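Local coordinates for sesquisabinene B synthase 2 (Santalum album, PDB 6A2D), which probably converts farnesyl diphosphate into the sesquiterpene sesquisabinene B, as a magnesium- or manganese-dependent plant terpene synthase, at residues P404-Y409 and L475-C480; R457-L462 and G498-W503. All blocks are in the same frame, centred on the assembly; numbering follows the deposited sequence.

Contact 1 (P404-Y409 and L475-C480). With 6R2 ([bis(chloranyl)-[oxidanyl-[(2~{E},6~{E})-3,7,11-trimethyldodeca-2,6,10-trienoxy]phosphoryl]methyl]phosphonic acid), chain C.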
loop_
_atom_site.group_PDB
_atom_site.type_symbol
_atom_site.label_atom_id
_atom_site.label_comp_id
_atom_site.label_asym_id
_atom_site.label_seq_id
_atom_site.Cartn_x
_atom_site.Cartn_y
_atom_site.Cartn_z
ATOM N N PRO A 404 21.927 -33.898 14.211
ATOM C CA PRO A 404 20.696 -34.669 14.076
ATOM C C PRO A 404 20.863 -35.662 12.920
ATOM O O PRO A 404 21.741 -35.436 12.080
ATOM C CB PRO A 404 19.625 -33.627 13.726
ATOM C CG PRO A 404 20.405 -32.534 13.018
ATOM C CD PRO A 404 21.810 -32.561 13.607
ATOM N N THR A 405 20.040 -36.702 12.901
ATOM C CA THR A 405 19.886 -37.619 11.765
ATOM C C THR A 405 19.214 -36.848 10.630
ATOM O O THR A 405 18.641 -35.763 10.928
ATOM C CB THR A 405 19.031 -38.796 12.210
ATOM O OG1 THR A 405 17.916 -38.166 12.825
ATOM C CG2 THR A 405 19.721 -39.677 13.233
ATOM N N LEU A 406 19.176 -37.434 9.431
ATOM C CA LEU A 406 18.488 -36.835 8.270
ATOM C C LEU A 406 16.989 -36.706 8.549
ATOM O O LEU A 406 16.460 -35.653 8.300
ATOM C CB LEU A 406 18.740 -37.643 7.000
ATOM C CG LEU A 406 18.218 -36.967 5.745
ATOM C CD1 LEU A 406 18.822 -35.580 5.603
ATOM C CD2 LEU A 406 18.482 -37.801 4.506
ATOM N N GLU A 407 16.331 -37.745 9.051
ATOM C CA GLU A 407 14.868 -37.697 9.319
ATOM C C GLU A 407 14.550 -36.711 10.466
ATOM O O GLU A 407 13.615 -35.952 10.288
ATOM C CB GLU A 407 14.291 -39.094 9.527
ATOM C CG GLU A 407 13.329 -39.483 8.404
ATOM C CD GLU A 407 13.891 -40.270 7.221
ATOM O OE1 GLU A 407 15.139 -40.581 7.181
ATOM O OE2 GLU A 407 13.074 -40.586 6.336
ATOM N N GLU A 408 15.377 -36.589 11.491
ATOM C CA GLU A 408 15.158 -35.556 12.530
ATOM C C GLU A 408 15.328 -34.176 11.892
ATOM O O GLU A 408 14.456 -33.329 12.101
ATOM C CB GLU A 408 16.248 -35.700 13.577
ATOM C CG GLU A 408 16.197 -34.708 14.719
ATOM C CD GLU A 408 17.180 -35.039 15.831
ATOM O OE1 GLU A 408 18.019 -35.938 15.628
ATOM O OE2 GLU A 408 17.091 -34.421 16.902
ATOM N N TYR A 409 16.417 -33.980 11.155
ATOM C CA TYR A 409 16.720 -32.699 10.501
ATOM C C TYR A 409 15.557 -32.312 9.576
ATOM O O TYR A 409 15.036 -31.232 9.749
ATOM C CB TYR A 409 18.066 -32.734 9.793
ATOM C CG TYR A 409 18.272 -31.541 8.898
ATOM C CD1 TYR A 409 18.680 -30.331 9.398
ATOM C CD2 TYR A 409 18.044 -31.640 7.543
ATOM C CE1 TYR A 409 18.889 -29.246 8.568
ATOM C CE2 TYR A 409 18.246 -30.571 6.698
ATOM C CZ TYR A 409 18.618 -29.356 7.215
ATOM O OH TYR A 409 18.784 -28.302 6.362
ATOM N N LEU A 475 24.119 -29.022 10.057
ATOM C CA LEU A 475 22.655 -28.785 9.932
ATOM C C LEU A 475 22.278 -28.523 8.462
ATOM O O LEU A 475 21.465 -27.589 8.197
ATOM C CB LEU A 475 22.243 -27.612 10.839
ATOM C CG LEU A 475 22.647 -27.713 12.318
ATOM C CD1 LEU A 475 21.761 -26.819 13.189
ATOM C CD2 LEU A 475 22.593 -29.154 12.819
ATOM N N LYS A 476 22.774 -29.341 7.528
ATOM C CA LYS A 476 22.150 -29.445 6.187
ATOM C C LYS A 476 22.036 -30.921 5.824
ATOM O O LYS A 476 22.751 -31.707 6.419
ATOM C CB LYS A 476 22.935 -28.617 5.166
ATOM C CG LYS A 476 23.050 -27.133 5.494
ATOM C CD LYS A 476 21.857 -26.289 5.087
ATOM C CE LYS A 476 22.106 -24.806 5.289
ATOM N NZ LYS A 476 21.342 -23.948 4.357
ATOM N N SER A 477 21.113 -31.240 4.925
ATOM C CA SER A 477 20.733 -32.598 4.489
ATOM C C SER A 477 21.988 -33.478 4.280
ATOM O O SER A 477 22.000 -34.605 4.754
ATOM C CB SER A 477 19.935 -32.517 3.215
ATOM O OG SER A 477 18.676 -31.889 3.416
ATOM N N ILE A 478 22.931 -33.035 3.457
ATOM C CA ILE A 478 24.039 -33.902 2.984
ATOM C C ILE A 478 24.884 -34.271 4.215
ATOM O O ILE A 478 25.105 -35.438 4.425
ATOM C CB ILE A 478 24.853 -33.230 1.855
ATOM C CG1 ILE A 478 24.028 -33.129 0.564
ATOM C CG2 ILE A 478 26.153 -33.976 1.620
ATOM C CD1 ILE A 478 24.669 -32.344 -0.550
ATOM N N GLN A 479 25.253 -33.299 5.040
ATOM C CA GLN A 479 26.129 -33.523 6.217
ATOM C C GLN A 479 25.378 -34.358 7.264
ATOM O O GLN A 479 26.022 -35.219 7.905
ATOM C CB GLN A 479 26.625 -32.195 6.785
ATOM C CG GLN A 479 27.677 -32.363 7.881
ATOM C CD GLN A 479 28.968 -33.011 7.424
ATOM O OE1 GLN A 479 29.346 -34.081 7.895
ATOM N NE2 GLN A 479 29.664 -32.367 6.505
ATOM N N CYS A 480 24.071 -34.131 7.453
ATOM C CA CYS A 480 23.283 -34.928 8.421
ATOM C C CYS A 480 23.347 -36.398 7.995
ATOM O O CYS A 480 23.533 -37.228 8.862
ATOM C CB CYS A 480 21.831 -34.489 8.544
ATOM S SG CYS A 480 21.663 -32.955 9.472
HETATM O OAG 6R2 C . 18.064 -22.851 6.520
HETATM P PAY 6R2 C . 18.813 -21.544 6.092
HETATM O OAH 6R2 C . 20.405 -21.897 5.842
HETATM O OAE 6R2 C . 18.646 -20.319 6.996
HETATM C CAX 6R2 C . 18.179 -21.043 4.477
HETATM CL CLJ 6R2 C . 16.508 -20.598 4.775
HETATM CL CLK 6R2 C . 18.224 -22.377 3.321
HETATM P PAZ 6R2 C . 19.089 -19.581 3.778
HETATM O OAI 6R2 C . 20.310 -20.223 2.953
HETATM O OAF 6R2 C . 19.454 -18.621 4.892
HETATM O OAT 6R2 C . 18.043 -18.843 2.764
HETATM C CAQ 6R2 C . 18.000 -19.038 1.370
HETATM C CAN 6R2 C . 16.792 -19.906 1.129
HETATM C CAW 6R2 C . 15.544 -19.390 0.420
HETATM C CAD 6R2 C . 15.558 -18.012 -0.257
HETATM C CAS 6R2 C . 14.394 -20.374 0.137
HETATM C CAP 6R2 C . 13.132 -19.831 0.749
HETATM C CAM 6R2 C . 12.653 -18.806 -0.280
HETATM C CAV 6R2 C . 11.697 -17.709 0.078
HETATM C CAC 6R2 C . 11.237 -17.517 1.524
HETATM C CAR 6R2 C . 11.363 -16.721 -0.977
HETATM C CAO 6R2 C . 9.902 -16.629 -1.171
HETATM C CAL 6R2 C . 9.401 -17.768 -1.979
HETATM C CAU 6R2 C . 8.010 -17.711 -2.613
HETATM C CAB 6R2 C . 7.106 -16.502 -2.618
HETATM C CAA 6R2 C . 7.520 -18.922 -3.349
#
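Next to the diphosphate end of the class I terpene synthase pocket, the ring of Tyr409, near the start of helix 406-416, settles on the turn that leads into helix 477-485. The carbonyl carbon of Lys476 lies over one face of that ring, toward its rim, while Tyr409 CE1 comes within 3.1 Å of Leu475 O. At the root of the side chain the thiol takes over: Cys480 SG touches Tyr409 CB at 3.6 Å and stands 4.3 Å from the ring centroid, 35° off the normal, an oblique sulfur-aromatic contact. With CG anti to the backbone N (chi1 169°), Tyr409 carries its ring past the thiol to the turn, where its hydroxyl and that of Ser477 both hydrogen-bond Asp461. Replacing Tyr409 by an alanine is likely to cost Asp461 one of its two hydroxyl partners and to strip the aromatic cover from Cys480 and the turn. Beside the ring, aliphatic groups meet both one another and the backbone: Pro404 CD packs on Leu475 CD2 at 3.6 Å, the two side chains crossing nearly at right angles, and Leu406 lays CD1 against the carbonyl oxygen Ser477 O at 3.4 Å. Thr405 starts its helix with a capping box, OG1 accepting from Glu408 N at 3.3 Å. Lys476, at the N-cap position of the other helix, bends at chi2 (-83°), and its NZ donates a hydrogen bond to 6R2 OAH at 2.7 Å. Basic side chains gathered on the diphosphate group beside magnesium are characteristic of the class I terpene synthase active site.

Contact 2 (R457-L462 and G498-W503). With 6R2 ([bis(chloranyl)-[oxidanyl-[(2~{E},6~{E})-3,7,11-trimethyldodeca-2,6,10-trienoxy]phosphoryl]methyl]phosphonic acid), chain C.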
loop_
_atom_site.group_PDB
_atom_site.type_symbol
_atom_site.label_atom_id
_atom_site.label_comp_id
_atom_site.label_asym_id
_atom_site.label_seq_id
_atom_site.Cartn_x
_atom_site.Cartn_y
_atom_site.Cartn_z
ATOM N N ARG A 457 13.176 -27.915 0.748
ATOM C CA ARG A 457 14.303 -27.937 1.696
ATOM C C ARG A 457 15.444 -28.751 1.122
ATOM O O ARG A 457 16.553 -28.241 1.064
ATOM C CB ARG A 457 13.881 -28.515 3.049
ATOM C CG ARG A 457 15.037 -28.869 3.967
ATOM C CD ARG A 457 16.032 -27.743 4.117
ATOM N NE ARG A 457 15.514 -26.604 4.861
ATOM C CZ ARG A 457 16.197 -25.512 5.111
ATOM N NH1 ARG A 457 17.410 -25.378 4.605
ATOM N NH2 ARG A 457 15.658 -24.546 5.847
ATOM N N ILE A 458 15.180 -29.935 0.634
ATOM C CA ILE A 458 16.287 -30.806 0.153
ATOM C C ILE A 458 16.895 -30.164 -1.105
ATOM O O ILE A 458 18.113 -30.182 -1.263
ATOM C CB ILE A 458 15.746 -32.216 -0.092
ATOM C CG1 ILE A 458 15.648 -32.977 1.230
ATOM C CG2 ILE A 458 16.584 -32.963 -1.092
ATOM C CD1 ILE A 458 14.898 -34.264 1.059
ATOM N N ILE A 459 16.063 -29.625 -1.979
ATOM C CA ILE A 459 16.576 -28.989 -3.227
ATOM C C ILE A 459 17.481 -27.813 -2.861
ATOM O O ILE A 459 18.568 -27.680 -3.444
ATOM C CB ILE A 459 15.420 -28.563 -4.131
ATOM C CG1 ILE A 459 14.703 -29.787 -4.697
ATOM C CG2 ILE A 459 15.936 -27.641 -5.236
ATOM C CD1 ILE A 459 13.337 -29.471 -5.260
ATOM N N ASN A 460 17.055 -26.960 -1.938
ATOM C CA ASN A 460 17.879 -25.830 -1.450
ATOM C C ASN A 460 19.204 -26.371 -0.884
ATOM O O ASN A 460 20.259 -25.807 -1.232
ATOM C CB ASN A 460 17.124 -25.037 -0.400
ATOM C CG ASN A 460 17.689 -23.663 -0.154
ATOM O OD1 ASN A 460 18.761 -23.517 0.445
ATOM N ND2 ASN A 460 16.913 -22.658 -0.528
ATOM N N ASP A 461 19.164 -27.418 -0.065
ATOM C CA ASP A 461 20.387 -27.984 0.565
ATOM C C ASP A 461 21.362 -28.535 -0.491
ATOM O O ASP A 461 22.557 -28.457 -0.270
ATOM C CB ASP A 461 20.029 -29.020 1.628
ATOM C CG ASP A 461 19.402 -28.439 2.882
ATOM O OD1 ASP A 461 19.153 -27.232 2.913
ATOM O OD2 ASP A 461 19.167 -29.206 3.811
ATOM N N LEU A 462 20.847 -29.069 -1.589
ATOM C CA LEU A 462 21.690 -29.660 -2.660
ATOM C C LEU A 462 22.366 -28.550 -3.462
ATOM O O LEU A 462 23.368 -28.827 -4.096
ATOM C CB LEU A 462 20.786 -30.512 -3.551
ATOM C CG LEU A 462 20.525 -31.935 -3.071
ATOM C CD1 LEU A 462 19.490 -32.604 -3.951
ATOM C CD2 LEU A 462 21.806 -32.746 -3.052
ATOM N N GLY A 498 18.331 -39.081 -4.713
ATOM C CA GLY A 498 17.342 -40.157 -4.729
ATOM C C GLY A 498 16.092 -39.807 -3.957
ATOM O O GLY A 498 14.976 -40.122 -4.437
ATOM N N LEU A 499 16.241 -39.131 -2.817
ATOM C CA LEU A 499 15.067 -38.646 -2.030
ATOM C C LEU A 499 14.290 -37.636 -2.872
ATOM O O LEU A 499 13.060 -37.663 -2.847
ATOM C CB LEU A 499 15.558 -38.014 -0.725
ATOM C CG LEU A 499 16.144 -38.983 0.312
ATOM C CD1 LEU A 499 16.419 -38.271 1.617
ATOM C CD2 LEU A 499 15.217 -40.159 0.551
ATOM N N VAL A 500 14.981 -36.772 -3.609
ATOM C CA VAL A 500 14.283 -35.795 -4.496
ATOM C C VAL A 500 13.393 -36.575 -5.466
ATOM O O VAL A 500 12.206 -36.190 -5.629
ATOM C CB VAL A 500 15.259 -34.883 -5.250
ATOM C CG1 VAL A 500 14.546 -34.132 -6.388
ATOM C CG2 VAL A 500 15.958 -33.925 -4.300
ATOM N N ARG A 501 13.942 -37.609 -6.120
ATOM C CA ARG A 501 13.216 -38.384 -7.169
ATOM C C ARG A 501 12.042 -39.102 -6.508
ATOM O O ARG A 501 10.930 -39.074 -7.054
ATOM C CB ARG A 501 14.162 -39.331 -7.923
ATOM C CG ARG A 501 15.159 -38.580 -8.796
ATOM C CD ARG A 501 15.926 -39.505 -9.736
ATOM N NE ARG A 501 16.620 -40.546 -9.006
ATOM C CZ ARG A 501 17.853 -40.483 -8.561
ATOM N NH1 ARG A 501 18.584 -39.404 -8.735
ATOM N NH2 ARG A 501 18.354 -41.511 -7.899
ATOM N N MET A 502 12.260 -39.649 -5.324
ATOM C CA MET A 502 11.194 -40.377 -4.577
ATOM C C MET A 502 10.050 -39.428 -4.219
ATOM O O MET A 502 8.901 -39.752 -4.474
ATOM C CB MET A 502 11.752 -41.019 -3.309
ATOM C CG MET A 502 10.683 -41.751 -2.536
ATOM S SD MET A 502 9.895 -40.694 -1.316
ATOM C CE MET A 502 11.299 -40.407 -0.240
ATOM N N TRP A 503 10.328 -38.255 -3.668
ATOM C CA TRP A 503 9.229 -37.331 -3.254
ATOM C C TRP A 503 8.497 -36.770 -4.469
ATOM O O TRP A 503 7.246 -36.684 -4.439
ATOM C CB TRP A 503 9.752 -36.227 -2.347
ATOM C CG TRP A 503 10.058 -36.663 -0.952
ATOM C CD1 TRP A 503 11.257 -36.698 -0.315
ATOM C CD2 TRP A 503 9.068 -37.005 0.031
ATOM N NE1 TRP A 503 11.089 -37.121 0.981
ATOM C CE2 TRP A 503 9.764 -37.368 1.197
ATOM C CE3 TRP A 503 7.689 -37.217 -0.033
ATOM C CZ2 TRP A 503 9.103 -37.765 2.350
ATOM C CZ3 TRP A 503 7.038 -37.619 1.117
ATOM C CH2 TRP A 503 7.737 -37.882 2.281
HETATM O OAG 6R2 C . 18.064 -22.851 6.520
HETATM P PAY 6R2 C . 18.813 -21.544 6.092
HETATM O OAH 6R2 C . 20.405 -21.897 5.842
HETATM O OAE 6R2 C . 18.646 -20.319 6.996
HETATM C CAX 6R2 C . 18.179 -21.043 4.477
HETATM CL CLJ 6R2 C . 16.508 -20.598 4.775
HETATM CL CLK 6R2 C . 18.224 -22.377 3.321
HETATM P PAZ 6R2 C . 19.089 -19.581 3.778
HETATM O OAI 6R2 C . 20.310 -20.223 2.953
HETATM O OAF 6R2 C . 19.454 -18.621 4.892
HETATM O OAT 6R2 C . 18.043 -18.843 2.764
HETATM C CAQ 6R2 C . 18.000 -19.038 1.370
HETATM C CAN 6R2 C . 16.792 -19.906 1.129
HETATM C CAW 6R2 C . 15.544 -19.390 0.420
HETATM C CAD 6R2 C . 15.558 -18.012 -0.257
HETATM C CAS 6R2 C . 14.394 -20.374 0.137
HETATM C CAP 6R2 C . 13.132 -19.831 0.749
HETATM C CAM 6R2 C . 12.653 -18.806 -0.280
HETATM C CAV 6R2 C . 11.697 -17.709 0.078
HETATM C CAC 6R2 C . 11.237 -17.517 1.524
HETATM C CAR 6R2 C . 11.363 -16.721 -0.977
HETATM C CAO 6R2 C . 9.902 -16.629 -1.171
HETATM C CAL 6R2 C . 9.401 -17.768 -1.979
HETATM C CAU 6R2 C . 8.010 -17.711 -2.613
HETATM C CAB 6R2 C . 7.106 -16.502 -2.618
HETATM C CAA 6R2 C . 7.520 -18.922 -3.349
#
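Chi1 of -80° in Ile458 sets CG2 anti to the backbone N, and chi1 of 166° in Val500 puts CG2 beside its own N; these two methyls meet at 3.4 Å, closer than two methyls normally pack. The two side chains lie alongside one another, pointing opposite ways. Val500 CG2 is also touched by Leu462 CD1 at 3.8 Å and, more loosely, by Ile459 CG1, so one methyl of helix 489-510 sits among three residues of helix 447-462. Ile458 CD1 reaches the neighbouring Leu499 at CB, 4.2 Å away. The helices belong to the all-alpha class I terpene synthase fold and run nearly antiparallel here, their axes 10.2 Å apart at a crossing angle of -153°. On the ligand side of helix 447-462, Asn460 is a magnesium ligand in this protein, and Arg457 holds the diphosphate mimic. Arg457 is bent at chi2 and chi3, and its NH2 and NH1 both donate to 6R2 OAG, the former at 3.0 Å. NH1 also forms a salt bridge with Asp461 OD1 at 3.1 Å, the oxygen lying in the guanidinium plane and accepting through its syn lone pair. One turn along the same helix, Asp461 thus helps fix the rotation of the guanidinium, while Arg457 NE is held by the backbone oxygen of Ala413.

Both contacts are buried within the metal-binding domain, yet contact 1 lies farther out, its centre about 24 Å from that of the chain, against about 14 Å for contact 2. In contact 1 helix starts and a turn meet through an aromatic ring, a thiol and backbone carbonyls; contact 2 joins two helix bodies through aliphatic side chains alone. They are stitched together by the Asp461 carboxylate of contact 2, which takes the two hydroxyls of contact 1, and by Leu406 packing on Leu499. Each also sends a basic side chain to the same phosphonate group of 6R2, Lys476 from a turn and Arg457 from within a helix.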